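Local coordinates for nodulation fucosyltransferase NodZ (Bradyrhizobium sp., PDB 2HHC), which belongs to the nodulation protein Z family and has a two-domain glycosyltransferase architecture of the GT-B type, at residues M203-R206 / K207-L211. Sequence-based numbering, arbitrary orientation. Where two conformers were deposited one is given.
Sequences MAIR and KAKAL
A208 N donates to A204 O at 2.9 Å, with an N-H...O angle of 163°, in the last turns of helix 192-209, a worked example of an amphipathic helix laid on a beta-sheet. This bond belongs to the tight part, the main chain and the sheet-facing side. K207 N donates likewise to M203 O, and K209 N binds I205 O, also at 2.9 Å, with the donor almost in line with the carbonyl. A204, I205 and A208 are buried; all three touch I281 of strand 279-283, and the short alanine side chains are consistent with close packing of helix on strand. A208 O is hydrogen-bonded by the hydroxyl of Y213.

Between the side chains, in the conformer of K209 given here, CG2 of I205 lies 4.1 Å from CD of K209, where the two cross at a slant. This methyl stands anti to the backbone N of I205 (chi1 -65° for CG1), beside the carbonyl carbon, and is met by methylene carbon of the lysine. Both residues also pack on F236.

The other side is looser. R206 runs extended from CG to NE on the exposed face, and its carbonyl O takes a weak bond from A210 N (3.1 Å, 134°).

Chemically, then, cohesion rests on repeated i to i+4 amide bonds and nonpolar packing, while K209, at least in this conformer, appears to add methylene carbon to the nonpolar surface beside I205 and to hold its ammonium group farther from that methyl.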
ATOM      1  N   MET A 203      -5.213 -11.023  22.711  1.00 29.10           N
ATOM      2  CA  MET A 203      -6.525 -10.476  23.076  1.00 29.77           C
ATOM      3  C   MET A 203      -7.366 -10.154  21.838  1.00 28.79           C
ATOM      4  O   MET A 203      -8.575 -10.416  21.815  1.00 29.34           O
ATOM      5  CB  MET A 203      -6.375  -9.141  23.841  0.50 30.26           C
ATOM      6  CG  MET A 203      -5.416  -9.096  25.018  0.50 30.90           C
ATOM      7  SD  MET A 203      -5.605  -7.494  25.830  0.50 35.33           S
ATOM      8  CE  MET A 203      -4.053  -6.657  25.772  0.50 35.94           C
ATOM      9  N   ALA A 204      -6.744  -9.565  20.820  1.00 30.08           N
ATOM     10  CA  ALA A 204      -7.445  -9.247  19.571  1.00 28.27           C
ATOM     11  C   ALA A 204      -7.924 -10.520  18.896  1.00 28.98           C
ATOM     12  O   ALA A 204      -9.051 -10.562  18.392  1.00 28.42           O
ATOM     13  CB  ALA A 204      -6.561  -8.448  18.635  1.00 28.86           C
ATOM     14  N   ILE A 205      -7.074 -11.556  18.847  1.00 28.12           N
ATOM     15  CA  ILE A 205      -7.479 -12.813  18.226  1.00 28.59           C
ATOM     16  C   ILE A 205      -8.638 -13.464  18.974  1.00 27.91           C
ATOM     17  O   ILE A 205      -9.586 -13.927  18.362  1.00 28.81           O
ATOM     18  CB  ILE A 205      -6.267 -13.761  18.033  1.00 28.53           C
ATOM     19  CG1 ILE A 205      -5.252 -13.178  17.029  1.00 28.35           C
ATOM     20  CG2 ILE A 205      -6.710 -15.140  17.539  1.00 28.87           C
ATOM     21  CD1 ILE A 205      -3.947 -13.916  17.028  1.00 30.00           C
ATOM     22  N   ARG A 206      -8.579 -13.477  20.305  1.00 28.20           N
ATOM     23  CA  ARG A 206      -9.675 -14.020  21.111  1.00 29.27           C
ATOM     24  C   ARG A 206     -10.993 -13.272  20.796  1.00 30.06           C
ATOM     25  O   ARG A 206     -12.054 -13.912  20.650  1.00 31.32           O
ATOM     26  CB  ARG A 206      -9.316 -13.990  22.604  1.00 28.98           C
ATOM     27  CG  ARG A 206      -8.161 -14.932  22.910  1.00 29.65           C
ATOM     28  CD  ARG A 206      -7.671 -14.954  24.343  1.00 30.12           C
ATOM     29  NE  ARG A 206      -6.517 -15.873  24.421  1.00 31.98           N
ATOM     30  CZ  ARG A 206      -5.309 -15.607  24.899  1.00 33.44           C
ATOM     31  NH1 ARG A 206      -5.044 -14.458  25.532  1.00 37.32           N
ATOM     32  NH2 ARG A 206      -4.370 -16.545  24.809  1.00 32.41           N
ATOM     33  N   LYS A 207     -10.921 -11.942  20.691  1.00 30.54           N
ATOM     34  CA  LYS A 207     -12.095 -11.115  20.387  1.00 30.80           C
ATOM     35  C   LYS A 207     -12.662 -11.475  19.041  1.00 31.18           C
ATOM     36  O   LYS A 207     -13.881 -11.680  18.897  1.00 31.81           O
ATOM     37  CB  LYS A 207     -11.769  -9.609  20.506  1.00 31.45           C
ATOM     38  CG  LYS A 207     -12.895  -8.636  20.014  1.00 31.15           C
ATOM     39  CD  LYS A 207     -12.459  -7.194  20.285  1.00 33.45           C
ATOM     40  CE  LYS A 207     -13.457  -6.140  19.781  1.00 36.16           C
ATOM     41  NZ  LYS A 207     -14.691  -6.085  20.586  1.00 37.98           N
ATOM     42  N   ALA A 208     -11.794 -11.590  18.052  1.00 29.93           N
ATOM     43  CA  ALA A 208     -12.211 -11.945  16.710  1.00 30.42           C
ATOM     44  C   ALA A 208     -12.835 -13.334  16.666  1.00 30.62           C
ATOM     45  O   ALA A 208     -13.829 -13.554  15.953  1.00 30.27           O
ATOM     46  CB  ALA A 208     -11.009 -11.898  15.756  1.00 30.33           C
ATOM     47  N   LYS A 209     -12.256 -14.274  17.405  1.00 31.49           N
ATOM     48  CA  LYS A 209     -12.732 -15.665  17.377  1.00 31.16           C
ATOM     49  C   LYS A 209     -14.069 -15.864  18.069  1.00 31.61           C
ATOM     50  O   LYS A 209     -14.753 -16.862  17.794  1.00 32.96           O
ATOM     51  CB  LYS A 209     -11.697 -16.603  17.999  1.00 31.61           C
ATOM     52  CG  LYS A 209     -10.573 -16.983  17.055  1.00 31.24           C
ATOM     53  CD  LYS A 209      -9.594 -17.988  17.655  1.00 32.58           C
ATOM     54  CE  LYS A 209     -10.260 -19.378  17.628  0.65 35.50           C
ATOM     55  NZ  LYS A 209      -9.547 -20.296  18.492  0.65 38.47           N
ATOM     56  N   ALA A 210     -14.421 -14.943  18.975  1.00 30.06           N
ATOM     57  CA  ALA A 210     -15.701 -14.975  19.698  1.00 31.00           C
ATOM     58  C   ALA A 210     -16.897 -14.467  18.861  1.00 30.69           C
ATOM     59  O   ALA A 210     -18.057 -14.648  19.270  1.00 31.93           O
ATOM     60  CB  ALA A 210     -15.577 -14.157  20.946  1.00 31.04           C
ATOM     61  N   LEU A 211     -16.630 -13.811  17.727  1.00 31.27           N
ATOM     62  CA  LEU A 211     -17.649 -13.393  16.765  1.00 31.16           C
ATOM     63  C   LEU A 211     -18.190 -14.625  16.049  1.00 31.96           C
ATOM     64  O   LEU A 211     -17.588 -15.704  16.113  1.00 32.21           O
ATOM     65  CB  LEU A 211     -17.072 -12.394  15.761  1.00 32.02           C
ATOM     66  CG  LEU A 211     -16.490 -11.130  16.401  1.00 32.68           C
ATOM     67  CD1 LEU A 211     -15.873 -10.206  15.385  1.00 33.88           C
ATOM     68  CD2 LEU A 211     -17.533 -10.408  17.228  1.00 33.14           C
TER